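Local coordinates for DUF3845 domain-containing protein (PDB 3GF6) that is a predicted lipoprotein of unknown function from a gut Bacteroides, with an all-beta fold built from two antiparallel sheets, at residues Val29-Ser34 / Leu217-Glu222; Thr58-Leu63 / Gly92-Glu97; Tyr112-Arg117 / Ser181-Ser186. One frame throughout, in Å; residues are numbered along the deposited sequence.

Contact 1. Residues Val29-Ser34 / Leu217-Glu222; sequences VLVARS and LYEQSE
Leu-217 O takes two backbone N-H groups at once, from Val-31 at 2.8 Å and, more weakly, from Ala-32 at 3.3 Å. The tight part of the contact lies around this oxygen. Leu-217 N returns a bond to Ala-32 O at 2.8 Å. On the same side of the sheet as Ala-32, the leucine side chain lies close to the methyl of Ala-32, and its CG meets Val-31 CG2 at 3.8 Å. Val-31 CG1 is anti to the carbonyl carbon, which leaves CG2 the place between the backbone N and that carbon, against Leu-217 O. Tyr-103 touches Val-31, Ala-32 and Leu-217, and Phe-75 touches Ala-32, where Ala-32 and Leu-217 are buried. Toward Val-29 the contact loosens. Val-29 and Glu-219 still exchange two backbone bonds, but Val-29 is exposed. The extended Glu-219 side chain runs past Val-31 at about a right angle, with OE2 3.6 Å from CG1, a van der Waals contact and not a polar bond. On the other side of the sheet Leu-30 reaches over the Tyr-218 ring: CD1 stands 3.6 Å above its plane, displaced toward the rim, in a CH-pi contact. Leu-30 CG lies opposite the backbone N (chi1 -179°), which carries the CD1 methyl across to the ring. Tyr-218 OH is hydrogen-bonded to Glu-216, and both Leu-30 and Tyr-218 remain partly exposed. The short segments 29-34 and 217-219 run at 143° to each other, and the register slips by one residue between the Leu-30/Tyr-218 and Ala-32/Leu-217 pairs. Val-31 and Ala-32 together facing Leu-217 form a classic beta bulge, here joining strands 29-35 and 203-219 in an antiparallel sheet.

Contact 2. Residues Thr58-Leu63 / Gly92-Glu97; sequences TFMIDL and GNYPSE
Gly-92 makes a light contact to start the segment, its CA 4.4 Å from Thr-58 CG2. The threonine methyl lies opposite its own backbone N and also meets Tyr-94 OH at 3.7 Å, while Thr-58 OG1 turns to a hydrogen bond with Asn-195. Tyr-94, two residues farther on, then carries the contact. Its side chain heads toward strand 56-62, with the ring passing Met-60, a selenomethionine, in the opposite direction. Met-60 CG stands 3.4 Å above the ring plane, offset to the rim near CE1, and makes a CH-pi contact. It is put there by a first torsion (chi1 65°) that sets CG between the backbone N and the carbonyl carbon; a bend at chi2 follows. The selenium stands above the same face but farther off, 5.3 Å from the centroid. Tyr-94 O accepts a hydrogen bond from Gln-99 NE2. All five touching residues are buried. The arrangement is a Met-aromatic contact, made closely by CG with the selenium more distant, by which the loop between strands 82-85 and 103-104 packs on a strand of an antiparallel sheet.

Contact 3. Residues Tyr112-Arg117 / Ser181-Ser186; sequences YAVKLR and SDLSFS. With EDO (1,2-ethanediol), chain G; EDO (1,2-ethanediol), chain C.
Tyr-112 O receives the backbone N-H of Leu-183 at 2.8 Å, in a nearly straight bond. The reciprocal bond, from Tyr-112 N to Leu-183 O, is equally short but more bent. Asp-182 N also comes near Tyr-112 O, at an angle too poor for a bond, and is instead taken by Gln-220 OE1. With Asp-182 in a left-handed backbone conformation (phi 58°, psi 38°) and both it and Leu-183 facing Tyr-112, the pairing is a G1 beta bulge at the end of strand 171-183, where it meets the start of strand 112-123 in an antiparallel sheet. Past the bulge, Phe-185 swings its ring back over Tyr-112 in an offset stack, with centroids 4.3 Å apart and planes 19° from parallel. The phenylalanine CG lies between its backbone N and carbonyl carbon, a torsion that turns the ring back toward the tyrosine; Tyr-112 OH is held by Ser-105. On the same side of the sheet Val-114 CG2 meets Leu-183 CD1 at 4.1 Å, the two side chains crossing at about a right angle. Ala-113 CB rests 3.8 Å from Ser-181 CA. Farther along the strand, two ethanediols, probably from the crystallisation liquor, bind Leu-116 O and Arg-117 NH1; the arginine NE forms a salt bridge with Asp-175.

Contacts 1 and 3 belong to one antiparallel sheet, in which strands 203-219 and 112-123 are neighbours; their centres lie about 8 Å apart. They join directly through a backbone hydrogen bond from Tyr-218 N to Ala-113 O. Each is a strand pairing interrupted by a bulge, but contact 1 is only partly buried, whereas contact 3 is mostly buried and adds an aromatic stack. Contact 2 sets a loop against a strand of the other sheet, with its centre about 27 Å from that of contact 1 and about 22 Å from that of contact 3. Fully buried, it has no hydrogen bond between its segments and relies on side-chain packing.

Contact 1. Residues Val29-Ser34 / Leu217-Glu222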
ATOM      1  N   VAL A  29     -20.134 -11.173  -7.167  1.00 14.91           N
ATOM      2  CA  VAL A  29     -19.239 -11.507  -8.279  1.00 16.05           C
ATOM      3  C   VAL A  29     -17.819 -11.111  -7.917  1.00 15.00           C
ATOM      4  O   VAL A  29     -17.553  -9.939  -7.552  1.00 16.71           O
ATOM      5  CB  VAL A  29     -19.671 -10.799  -9.589  1.00 16.84           C
ATOM      6  CG1 VAL A  29     -18.676 -11.081 -10.743  1.00 19.10           C
ATOM      7  CG2 VAL A  29     -21.088 -11.230  -9.952  1.00 21.72           C
ATOM      8  N   LEU A  30     -16.905 -12.073  -8.003  1.00 15.66           N
ATOM      9  CA  LEU A  30     -15.488 -11.795  -7.835  1.00 15.08           C
ATOM     10  C   LEU A  30     -14.991 -11.125  -9.092  1.00 17.87           C
ATOM     11  O   LEU A  30     -15.056 -11.721 -10.158  1.00 16.05           O
ATOM     12  CB  LEU A  30     -14.669 -13.079  -7.594  1.00 15.86           C
ATOM     13  CG  LEU A  30     -13.150 -12.920  -7.378  1.00 16.58           C
ATOM     14  CD1 LEU A  30     -12.834 -12.374  -6.015  1.00 14.33           C
ATOM     15  CD2 LEU A  30     -12.413 -14.278  -7.588  1.00 19.32           C
ATOM     16  N   VAL A  31     -14.510  -9.885  -8.985  1.00 13.22           N
ATOM     17  CA  VAL A  31     -14.071  -9.150 -10.176  1.00 12.40           C
ATOM     18  C   VAL A  31     -12.567  -8.995 -10.237  1.00 12.74           C
ATOM     19  O   VAL A  31     -12.019  -8.703 -11.285  1.00 13.42           O
ATOM     20  CB  VAL A  31     -14.787  -7.788 -10.344  1.00 13.51           C
ATOM     21  CG1 VAL A  31     -16.307  -8.040 -10.701  1.00 13.93           C
ATOM     22  CG2 VAL A  31     -14.630  -6.853  -9.149  1.00 12.89           C
ATOM     23  N   ALA A  32     -11.900  -9.194  -9.123  1.00 12.91           N
ATOM     24  CA  ALA A  32     -10.431  -9.214  -9.116  1.00 13.31           C
ATOM     25  C   ALA A  32      -9.958 -10.053  -7.914  1.00 14.00           C
ATOM     26  O   ALA A  32     -10.571 -10.043  -6.811  1.00 12.83           O
ATOM     27  CB  ALA A  32      -9.815  -7.786  -9.087  1.00 11.56           C
ATOM     28  N   ARG A  33      -8.899 -10.799  -8.167  1.00 11.98           N
ATOM     29  CA  ARG A  33      -8.227 -11.609  -7.157  1.00 12.51           C
ATOM     30  C   ARG A  33      -6.798 -11.850  -7.578  1.00 14.01           C
ATOM     31  O   ARG A  33      -6.519 -12.270  -8.723  1.00 14.05           O
ATOM     32  CB  ARG A  33      -8.951 -12.946  -6.946  1.00 12.93           C
ATOM     33  CG  ARG A  33      -8.153 -13.983  -6.107  1.00 12.89           C
ATOM     34  CD  ARG A  33      -9.015 -15.173  -5.687  1.00 15.82           C
ATOM     35  NE  ARG A  33      -8.193 -16.107  -4.931  1.00 15.18           N
ATOM     36  CZ  ARG A  33      -7.725 -17.268  -5.375  1.00 18.13           C
ATOM     37  NH1 ARG A  33      -8.019 -17.712  -6.592  1.00 14.07           N
ATOM     38  NH2 ARG A  33      -6.961 -18.001  -4.577  1.00 18.30           N
ATOM     39  N   SER A  34      -5.895 -11.542  -6.648  1.00 12.21           N
ATOM     40  CA  SER A  34      -4.482 -11.875  -6.767  0.50 10.71           C
ATOM     41  C   SER A  34      -4.012 -12.564  -5.489  1.00 11.99           C
ATOM     42  O   SER A  34      -4.524 -12.301  -4.397  1.00 10.69           O
ATOM     43  CB  SER A  34      -3.630 -10.629  -7.053  0.50 12.27           C
ATOM     44  OG  SER A  34      -3.652  -9.708  -5.971  0.50  5.02           O
ATOM     45  N   LEU A 217     -11.579  -8.603  -4.680  1.00 13.00           N
ATOM     46  CA  LEU A 217     -12.576  -7.557  -4.870  1.00 10.24           C
ATOM     47  C   LEU A 217     -13.873  -8.173  -5.436  1.00 13.28           C
ATOM     48  O   LEU A 217     -13.849  -8.854  -6.468  1.00 14.15           O
ATOM     49  CB  LEU A 217     -12.071  -6.484  -5.831  1.00 12.26           C
ATOM     50  CG  LEU A 217     -13.002  -5.296  -6.106  1.00 12.79           C
ATOM     51  CD1 LEU A 217     -13.328  -4.482  -4.831  1.00 12.30           C
ATOM     52  CD2 LEU A 217     -12.356  -4.379  -7.174  1.00 13.10           C
ATOM     53  N   TYR A 218     -14.972  -7.917  -4.743  1.00 11.53           N
ATOM     54  CA  TYR A 218     -16.293  -8.368  -5.123  1.00 12.93           C
ATOM     55  C   TYR A 218     -17.180  -7.193  -5.506  1.00 14.94           C
ATOM     56  O   TYR A 218     -17.131  -6.142  -4.861  1.00 16.38           O
ATOM     57  CB  TYR A 218     -16.958  -9.119  -3.951  1.00 12.59           C
ATOM     58  CG  TYR A 218     -16.207 -10.359  -3.559  1.00 11.47           C
ATOM     59  CD1 TYR A 218     -15.131 -10.302  -2.667  1.00 15.85           C
ATOM     60  CD2 TYR A 218     -16.529 -11.597  -4.136  1.00 19.60           C
ATOM     61  CE1 TYR A 218     -14.409 -11.458  -2.337  1.00 21.61           C
ATOM     62  CE2 TYR A 218     -15.818 -12.742  -3.807  1.00 21.87           C
ATOM     63  CZ  TYR A 218     -14.763 -12.660  -2.914  1.00 18.93           C
ATOM     64  OH  TYR A 218     -14.074 -13.789  -2.584  1.00 24.76           O
ATOM     65  N   GLU A 219     -18.007  -7.391  -6.535  1.00 14.48           N
ATOM     66  CA  GLU A 219     -19.176  -6.575  -6.760  1.00 14.67           C
ATOM     67  C   GLU A 219     -20.316  -7.230  -5.964  1.00 14.08           C
ATOM     68  O   GLU A 219     -20.560  -8.416  -6.118  1.00 13.78           O
ATOM     69  CB  GLU A 219     -19.562  -6.525  -8.227  1.00 17.18           C
ATOM     70  CG  GLU A 219     -18.679  -5.730  -9.118  1.00 17.22           C
ATOM     71  CD  GLU A 219     -19.187  -5.678 -10.566  1.00 26.32           C
ATOM     72  OE1 GLU A 219     -20.314  -6.152 -10.844  1.00 28.56           O
ATOM     73  OE2 GLU A 219     -18.421  -5.214 -11.439  1.00 22.33           O
ATOM     74  N   GLN A 220     -20.965  -6.479  -5.081  1.00 14.07           N
ATOM     75  CA  GLN A 220     -22.062  -7.019  -4.265  1.00 17.46           C
ATOM     76  C   GLN A 220     -23.382  -7.093  -5.018  1.00 21.26           C
ATOM     77  O   GLN A 220     -23.740  -6.155  -5.719  1.00 22.57           O
ATOM     78  CB  GLN A 220     -22.265  -6.161  -3.011  1.00 16.00           C
ATOM     79  CG  GLN A 220     -21.078  -6.151  -2.118  1.00 24.68           C
ATOM     80  CD  GLN A 220     -21.189  -5.202  -0.929  1.00 23.81           C
ATOM     81  OE1 GLN A 220     -20.194  -4.630  -0.530  1.00 22.99           O
ATOM     82  NE2 GLN A 220     -22.372  -5.090  -0.329  1.00 26.66           N
ATOM     83  N   SER A 221     -24.120  -8.191  -4.839  1.00 23.09           N
ATOM     84  CA  SER A 221     -25.520  -8.271  -5.274  1.00 27.98           C
ATOM     85  C   SER A 221     -26.356  -7.137  -4.628  1.00 31.66           C
ATOM     86  O   SER A 221     -26.224  -6.878  -3.428  1.00 32.23           O
ATOM     87  CB  SER A 221     -26.114  -9.632  -4.897  1.00 26.43           C
ATOM     88  N   GLU A 222     -27.177  -6.454  -5.434  1.00 35.78           N
ATOM     89  CA  GLU A 222     -28.047  -5.345  -4.964  1.00 38.24           C
ATOM     90  C   GLU A 222     -29.401  -5.846  -4.486  1.00 37.76           C
ATOM     91  O   GLU A 222     -29.534  -7.006  -4.106  1.00 40.24           O
ATOM     92  CB  GLU A 222     -28.273  -4.304  -6.071  1.00 37.58           C
TER

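Contact 2. Residues Thr58-Leu63 / Gly92-Glu97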
ATOM      1  N   THR A  58      11.777   9.554   0.634  1.00  8.25           N
ATOM      2  CA  THR A  58      10.305   9.422   0.672  1.00  8.72           C
ATOM      3  C   THR A  58       9.892   8.617  -0.560  1.00 11.54           C
ATOM      4  O   THR A  58      10.227   8.998  -1.706  1.00  8.95           O
ATOM      5  CB  THR A  58       9.638  10.769   0.686  1.00  9.68           C
ATOM      6  OG1 THR A  58      10.220  11.577   1.724  1.00 10.37           O
ATOM      7  CG2 THR A  58       8.132  10.567   0.912  1.00  8.98           C
ATOM      8  N   PHE A  59       9.194   7.495  -0.347  1.00  9.28           N
ATOM      9  CA  PHE A  59       8.789   6.639  -1.464  1.00 10.14           C
ATOM     10  C   PHE A  59       7.565   5.856  -1.170  1.00 11.69           C
ATOM     11  O   PHE A  59       7.161   5.741   0.000  1.00  8.82           O
ATOM     12  CB  PHE A  59       9.929   5.712  -1.940  1.00  8.79           C
ATOM     13  CG  PHE A  59      10.533   4.876  -0.864  1.00  8.98           C
ATOM     14  CD1 PHE A  59       9.964   3.668  -0.462  1.00 11.68           C
ATOM     15  CD2 PHE A  59      11.675   5.298  -0.230  1.00 11.01           C
ATOM     16  CE1 PHE A  59      10.561   2.931   0.599  1.00  9.92           C
ATOM     17  CE2 PHE A  59      12.259   4.556   0.791  1.00 12.03           C
ATOM     18  CZ  PHE A  59      11.712   3.372   1.182  1.00 12.20           C
HETATM   19  N   MSE A  60       6.924   5.360  -2.236  1.00 10.80           N
HETATM   20  CA  MSE A  60       5.759   4.561  -2.060  1.00 10.94           C
HETATM   21  C   MSE A  60       5.886   3.237  -2.808  1.00 10.41           C
HETATM   22  O   MSE A  60       6.727   3.079  -3.694  1.00 12.31           O
HETATM   23  CB  MSE A  60       4.480   5.328  -2.455  1.00 11.80           C
HETATM   24  CG  MSE A  60       4.437   5.650  -3.856  1.00 14.00           C
HETATM   25 SE   MSE A  60       3.447   4.321  -4.908  0.85 11.64          SE
HETATM   26  CE  MSE A  60       3.475   5.591  -6.380  1.00 10.41           C
ATOM     27  N   ILE A  61       5.048   2.297  -2.375  1.00 11.11           N
ATOM     28  CA  ILE A  61       5.068   0.943  -2.918  1.00 10.12           C
ATOM     29  C   ILE A  61       3.717   0.689  -3.575  1.00 10.93           C
ATOM     30  O   ILE A  61       2.629   0.891  -2.980  1.00 12.94           O
ATOM     31  CB  ILE A  61       5.306  -0.131  -1.830  1.00  9.93           C
ATOM     32  CG1 ILE A  61       6.575   0.148  -1.035  1.00 14.37           C
ATOM     33  CG2 ILE A  61       5.316  -1.560  -2.476  1.00 10.02           C
ATOM     34  CD1 ILE A  61       7.825   0.217  -1.871  1.00 11.14           C
ATOM     35  N   ASP A  62       3.765   0.244  -4.832  1.00 11.39           N
ATOM     36  CA  ASP A  62       2.570  -0.300  -5.502  1.00 11.52           C
ATOM     37  C   ASP A  62       2.497  -1.757  -5.071  1.00 14.78           C
ATOM     38  O   ASP A  62       3.396  -2.546  -5.377  1.00 14.85           O
ATOM     39  CB  ASP A  62       2.670  -0.237  -7.036  1.00 12.97           C
ATOM     40  CG  ASP A  62       2.512   1.187  -7.593  1.00 20.07           C
ATOM     41  OD1 ASP A  62       2.225   2.147  -6.858  1.00 25.87           O
ATOM     42  OD2 ASP A  62       2.717   1.358  -8.800  1.00 25.47           O
ATOM     43  N   LEU A  63       1.429  -2.124  -4.374  1.00 12.54           N
ATOM     44  CA  LEU A  63       1.321  -3.456  -3.763  1.00 12.64           C
ATOM     45  C   LEU A  63       0.685  -4.434  -4.741  1.00 13.51           C
ATOM     46  O   LEU A  63      -0.417  -4.205  -5.255  1.00 14.08           O
ATOM     47  CB  LEU A  63       0.501  -3.405  -2.488  1.00 13.42           C
ATOM     48  CG  LEU A  63       1.214  -2.698  -1.319  1.00 13.24           C
ATOM     49  CD1 LEU A  63       0.128  -2.430  -0.263  1.00 10.84           C
ATOM     50  CD2 LEU A  63       2.348  -3.519  -0.767  1.00 13.89           C
ATOM     51  N   GLY A  92       6.786  15.498  -0.919  1.00 10.11           N
ATOM     52  CA  GLY A  92       6.269  14.176  -0.672  1.00 11.64           C
ATOM     53  C   GLY A  92       5.142  13.766  -1.609  1.00 10.52           C
ATOM     54  O   GLY A  92       4.633  12.668  -1.527  1.00  9.91           O
ATOM     55  N   ASN A  93       4.755  14.633  -2.534  1.00 10.07           N
ATOM     56  CA  ASN A  93       3.803  14.219  -3.570  1.00 11.55           C
ATOM     57  C   ASN A  93       4.457  13.285  -4.597  1.00 12.43           C
ATOM     58  O   ASN A  93       5.678  13.178  -4.670  1.00 11.31           O
ATOM     59  CB  ASN A  93       3.228  15.425  -4.298  1.00 10.80           C
ATOM     60  CG  ASN A  93       2.261  16.219  -3.438  1.00 17.05           C
ATOM     61  OD1 ASN A  93       1.284  15.671  -2.902  1.00 15.28           O
ATOM     62  ND2 ASN A  93       2.500  17.521  -3.344  1.00 16.46           N
ATOM     63  N   TYR A  94       3.605  12.587  -5.356  1.00 14.47           N
ATOM     64  CA  TYR A  94       4.045  11.662  -6.389  1.00 12.96           C
ATOM     65  C   TYR A  94       3.629  12.181  -7.760  1.00 13.51           C
ATOM     66  O   TYR A  94       2.631  12.877  -7.897  1.00 11.99           O
ATOM     67  CB  TYR A  94       3.509  10.223  -6.092  1.00 10.68           C
ATOM     68  CG  TYR A  94       4.230   9.654  -4.877  1.00 12.00           C
ATOM     69  CD1 TYR A  94       5.452   9.031  -5.006  1.00 13.31           C
ATOM     70  CD2 TYR A  94       3.761   9.913  -3.578  1.00 12.00           C
ATOM     71  CE1 TYR A  94       6.175   8.596  -3.879  1.00 10.71           C
ATOM     72  CE2 TYR A  94       4.457   9.500  -2.459  1.00 14.45           C
ATOM     73  CZ  TYR A  94       5.676   8.840  -2.607  1.00  8.89           C
ATOM     74  OH  TYR A  94       6.341   8.456  -1.485  1.00 11.70           O
ATOM     75  N   PRO A  95       4.425  11.878  -8.787  1.00 12.84           N
ATOM     76  CA  PRO A  95       4.034  12.262 -10.137  1.00 14.84           C
ATOM     77  C   PRO A  95       2.690  11.638 -10.516  1.00 15.06           C
ATOM     78  O   PRO A  95       2.396  10.499 -10.132  1.00 14.18           O
ATOM     79  CB  PRO A  95       5.160  11.679 -11.020  1.00 16.40           C
ATOM     80  CG  PRO A  95       5.922  10.794 -10.193  1.00 18.56           C
ATOM     81  CD  PRO A  95       5.649  11.088  -8.755  1.00 13.10           C
ATOM     82  N   SER A  96       1.889  12.370 -11.281  1.00 14.23           N
ATOM     83  CA  SER A  96       0.568  11.887 -11.707  1.00 15.83           C
ATOM     84  C   SER A  96       0.608  10.509 -12.386  1.00 17.34           C
ATOM     85  O   SER A  96      -0.242   9.631 -12.137  1.00 14.66           O
ATOM     86  CB  SER A  96      -0.099  12.915 -12.627  1.00 18.52           C
ATOM     87  OG  SER A  96       0.610  13.045 -13.851  1.00 23.50           O
ATOM     88  N   GLU A  97       1.618  10.304 -13.229  1.00 12.09           N
ATOM     89  CA  GLU A  97       1.800   9.039 -13.906  1.00 14.75           C
ATOM     90  C   GLU A  97       2.072   7.856 -12.955  1.00 14.35           C
ATOM     91  O   GLU A  97       1.832   6.723 -13.338  1.00 15.91           O
ATOM     92  CB  GLU A  97       2.924   9.117 -14.955  1.00 15.54           C
ATOM     93  CG  GLU A  97       2.721  10.198 -16.002  1.00 22.00           C
ATOM     94  CD  GLU A  97       3.235  11.570 -15.578  1.00 23.78           C
ATOM     95  OE1 GLU A  97       3.644  11.730 -14.406  1.00 17.11           O
ATOM     96  OE2 GLU A  97       3.286  12.491 -16.448  1.00 21.69           O
TER

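Contact 3. Residues Tyr112-Arg117 / Ser181-Ser186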
ATOM      1  N   TYR A 112     -18.975  -2.400  -3.657  1.00 13.89           N
ATOM      2  CA  TYR A 112     -17.839  -3.295  -3.628  1.00 12.84           C
ATOM      3  C   TYR A 112     -17.487  -3.773  -2.228  1.00 12.83           C
ATOM      4  O   TYR A 112     -17.661  -3.043  -1.247  1.00 12.89           O
ATOM      5  CB  TYR A 112     -16.612  -2.605  -4.222  1.00 14.46           C
ATOM      6  CG  TYR A 112     -16.658  -2.314  -5.695  1.00 14.86           C
ATOM      7  CD1 TYR A 112     -16.411  -3.318  -6.620  1.00  7.94           C
ATOM      8  CD2 TYR A 112     -16.952  -1.024  -6.174  1.00 15.14           C
ATOM      9  CE1 TYR A 112     -16.417  -3.055  -8.008  1.00 13.21           C
ATOM     10  CE2 TYR A 112     -16.949  -0.728  -7.533  1.00 10.61           C
ATOM     11  CZ  TYR A 112     -16.690  -1.769  -8.461  1.00 14.95           C
ATOM     12  OH  TYR A 112     -16.696  -1.529  -9.813  1.00 14.87           O
ATOM     13  N   ALA A 113     -16.950  -5.001  -2.152  1.00 11.27           N
ATOM     14  CA  ALA A 113     -16.403  -5.543  -0.914  1.00 13.42           C
ATOM     15  C   ALA A 113     -14.991  -5.995  -1.198  1.00 12.37           C
ATOM     16  O   ALA A 113     -14.708  -6.498  -2.290  1.00 13.55           O
ATOM     17  CB  ALA A 113     -17.257  -6.727  -0.404  1.00 14.29           C
ATOM     18  N   VAL A 114     -14.102  -5.817  -0.222  1.00 13.67           N
ATOM     19  CA  VAL A 114     -12.697  -6.167  -0.343  1.00 12.30           C
ATOM     20  C   VAL A 114     -12.314  -7.127   0.778  1.00 12.89           C
ATOM     21  O   VAL A 114     -12.678  -6.924   1.935  1.00 13.59           O
ATOM     22  CB  VAL A 114     -11.772  -4.884  -0.286  1.00 13.33           C
ATOM     23  CG1 VAL A 114     -10.292  -5.231  -0.156  1.00 14.28           C
ATOM     24  CG2 VAL A 114     -11.981  -4.025  -1.545  1.00 12.87           C
ATOM     25  N   LYS A 115     -11.535  -8.147   0.425  1.00 12.09           N
ATOM     26  CA  LYS A 115     -10.903  -9.036   1.398  1.00 11.68           C
ATOM     27  C   LYS A 115      -9.448  -9.086   1.034  1.00 11.39           C
ATOM     28  O   LYS A 115      -9.107  -9.369  -0.142  1.00 12.92           O
ATOM     29  CB  LYS A 115     -11.489 -10.456   1.312  1.00 11.32           C
ATOM     30  CG  LYS A 115     -13.035 -10.489   1.545  1.00 12.92           C
ATOM     31  CD  LYS A 115     -13.598 -11.883   1.439  1.00 12.37           C
ATOM     32  CE  LYS A 115     -15.084 -11.931   1.787  1.00 17.66           C
ATOM     33  NZ  LYS A 115     -15.330 -11.743   3.226  1.00 12.66           N
ATOM     34  N   LEU A 116      -8.596  -8.753   1.997  1.00 11.83           N
ATOM     35  CA  LEU A 116      -7.175  -8.773   1.733  1.00 10.48           C
ATOM     36  C   LEU A 116      -6.372  -9.194   2.930  1.00 11.96           C
ATOM     37  O   LEU A 116      -6.830  -9.104   4.078  1.00 12.07           O
ATOM     38  CB  LEU A 116      -6.685  -7.418   1.187  1.00 12.36           C
ATOM     39  CG  LEU A 116      -6.698  -6.172   2.089  1.00 11.06           C
ATOM     40  CD1 LEU A 116      -5.503  -6.160   3.068  1.00 11.52           C
ATOM     41  CD2 LEU A 116      -6.699  -4.899   1.241  1.00 11.57           C
ATOM     42  N   ARG A 117      -5.174  -9.692   2.658  1.00 11.56           N
ATOM     43  CA  ARG A 117      -4.155  -9.896   3.693  1.00 12.47           C
ATOM     44  C   ARG A 117      -2.849  -9.352   3.135  1.00 14.35           C
ATOM     45  O   ARG A 117      -2.526  -9.612   1.993  1.00 12.51           O
ATOM     46  CB  ARG A 117      -4.009 -11.368   4.082  1.00 13.79           C
ATOM     47  CG  ARG A 117      -2.993 -11.620   5.200  1.00 11.14           C
ATOM     48  CD  ARG A 117      -3.136 -13.079   5.676  1.00 10.97           C
ATOM     49  NE  ARG A 117      -2.194 -13.414   6.733  1.00 11.82           N
ATOM     50  CZ  ARG A 117      -1.991 -14.654   7.158  1.00 16.31           C
ATOM     51  NH1 ARG A 117      -2.667 -15.660   6.607  1.00 12.94           N
ATOM     52  NH2 ARG A 117      -1.108 -14.889   8.117  1.00 14.78           N
ATOM     53  N   SER A 181     -17.287  -4.146   3.345  1.00 13.04           N
ATOM     54  CA  SER A 181     -18.218  -4.123   2.249  1.00 13.60           C
ATOM     55  C   SER A 181     -18.815  -2.725   2.016  1.00 12.71           C
ATOM     56  O   SER A 181     -18.437  -1.778   2.682  1.00 13.00           O
ATOM     57  CB  SER A 181     -19.339  -5.129   2.574  1.00 11.73           C
ATOM     58  OG  SER A 181     -20.099  -4.692   3.691  1.00 15.37           O
ATOM     59  N   ASP A 182     -19.767  -2.649   1.085  1.00 13.20           N
ATOM     60  CA  ASP A 182     -20.543  -1.445   0.787  1.00 13.02           C
ATOM     61  C   ASP A 182     -19.652  -0.258   0.385  1.00 12.71           C
ATOM     62  O   ASP A 182     -19.936   0.898   0.748  1.00 11.98           O
ATOM     63  CB  ASP A 182     -21.414  -1.014   1.984  1.00 15.15           C
ATOM     64  CG  ASP A 182     -22.354  -2.102   2.462  1.00 21.67           C
ATOM     65  OD1 ASP A 182     -22.793  -2.970   1.631  1.00 23.36           O
ATOM     66  OD2 ASP A 182     -22.680  -2.061   3.684  1.00 24.88           O
ATOM     67  N   LEU A 183     -18.588  -0.540  -0.364  1.00 12.84           N
ATOM     68  CA  LEU A 183     -17.681   0.508  -0.780  1.00 11.66           C
ATOM     69  C   LEU A 183     -18.032   1.022  -2.180  1.00 11.33           C
ATOM     70  O   LEU A 183     -18.440   0.238  -3.040  1.00 12.25           O
ATOM     71  CB  LEU A 183     -16.262  -0.005  -0.759  1.00 14.06           C
ATOM     72  CG  LEU A 183     -15.765  -0.626   0.547  1.00 14.99           C
ATOM     73  CD1 LEU A 183     -14.341  -1.191   0.316  1.00 12.79           C
ATOM     74  CD2 LEU A 183     -15.824   0.420   1.693  1.00 13.11           C
ATOM     75  N   SER A 184     -17.873   2.336  -2.366  1.00  9.52           N
ATOM     76  CA  SER A 184     -18.076   3.007  -3.659  1.00 10.70           C
ATOM     77  C   SER A 184     -16.765   3.661  -4.086  1.00 13.25           C
ATOM     78  O   SER A 184     -16.080   4.307  -3.293  1.00 11.48           O
ATOM     79  CB  SER A 184     -19.170   4.082  -3.579  1.00 12.54           C
ATOM     80  OG  SER A 184     -20.441   3.524  -3.279  1.00 13.99           O
ATOM     81  N   PHE A 185     -16.396   3.482  -5.344  1.00 12.80           N
ATOM     82  CA  PHE A 185     -15.249   4.187  -5.897  1.00 11.19           C
ATOM     83  C   PHE A 185     -15.217   4.224  -7.405  1.00 12.78           C
ATOM     84  O   PHE A 185     -15.735   3.305  -8.062  1.00 12.74           O
ATOM     85  CB  PHE A 185     -13.934   3.579  -5.409  1.00 11.96           C
ATOM     86  CG  PHE A 185     -13.782   2.096  -5.721  1.00 13.38           C
ATOM     87  CD1 PHE A 185     -13.327   1.661  -6.977  1.00 11.47           C
ATOM     88  CD2 PHE A 185     -14.050   1.145  -4.741  1.00 14.92           C
ATOM     89  CE1 PHE A 185     -13.186   0.321  -7.239  1.00 11.89           C
ATOM     90  CE2 PHE A 185     -13.906  -0.196  -5.016  1.00 15.03           C
ATOM     91  CZ  PHE A 185     -13.463  -0.609  -6.258  1.00 11.65           C
ATOM     92  N   SER A 186     -14.514   5.235  -7.932  1.00 11.45           N
ATOM     93  CA  SER A 186     -14.117   5.281  -9.333  1.00 11.04           C
ATOM     94  C   SER A 186     -12.890   4.438  -9.538  1.00 12.03           C
ATOM     95  O   SER A 186     -12.824   3.619 -10.439  1.00 11.73           O
ATOM     96  CB  SER A 186     -13.881   6.729  -9.808  1.00  9.23           C
ATOM     97  OG  SER A 186     -13.201   6.766 -11.051  1.00 13.05           O
TER
HETATM   98  C1  EDO G   7      -9.480 -10.735   4.969  1.00 32.33           C
HETATM   99  O1  EDO G   7      -8.211 -11.380   5.122  1.00 40.47           O
HETATM  100  C2  EDO G   7     -10.438 -11.388   5.969  1.00 35.48           C
HETATM  101  O2  EDO G   7     -11.358 -12.233   5.278  1.00 46.87           O
HETATM  102  C1  EDO C   2      -5.687 -16.298   5.829  1.00 21.35           C
HETATM  103  O1  EDO C   2      -5.039 -15.848   4.667  1.00 26.06           O
HETATM  104  C2  EDO C   2      -7.018 -16.805   5.386  1.00 40.33           C
HETATM  105  O2  EDO C   2      -6.692 -18.066   4.857  1.00 38.91           O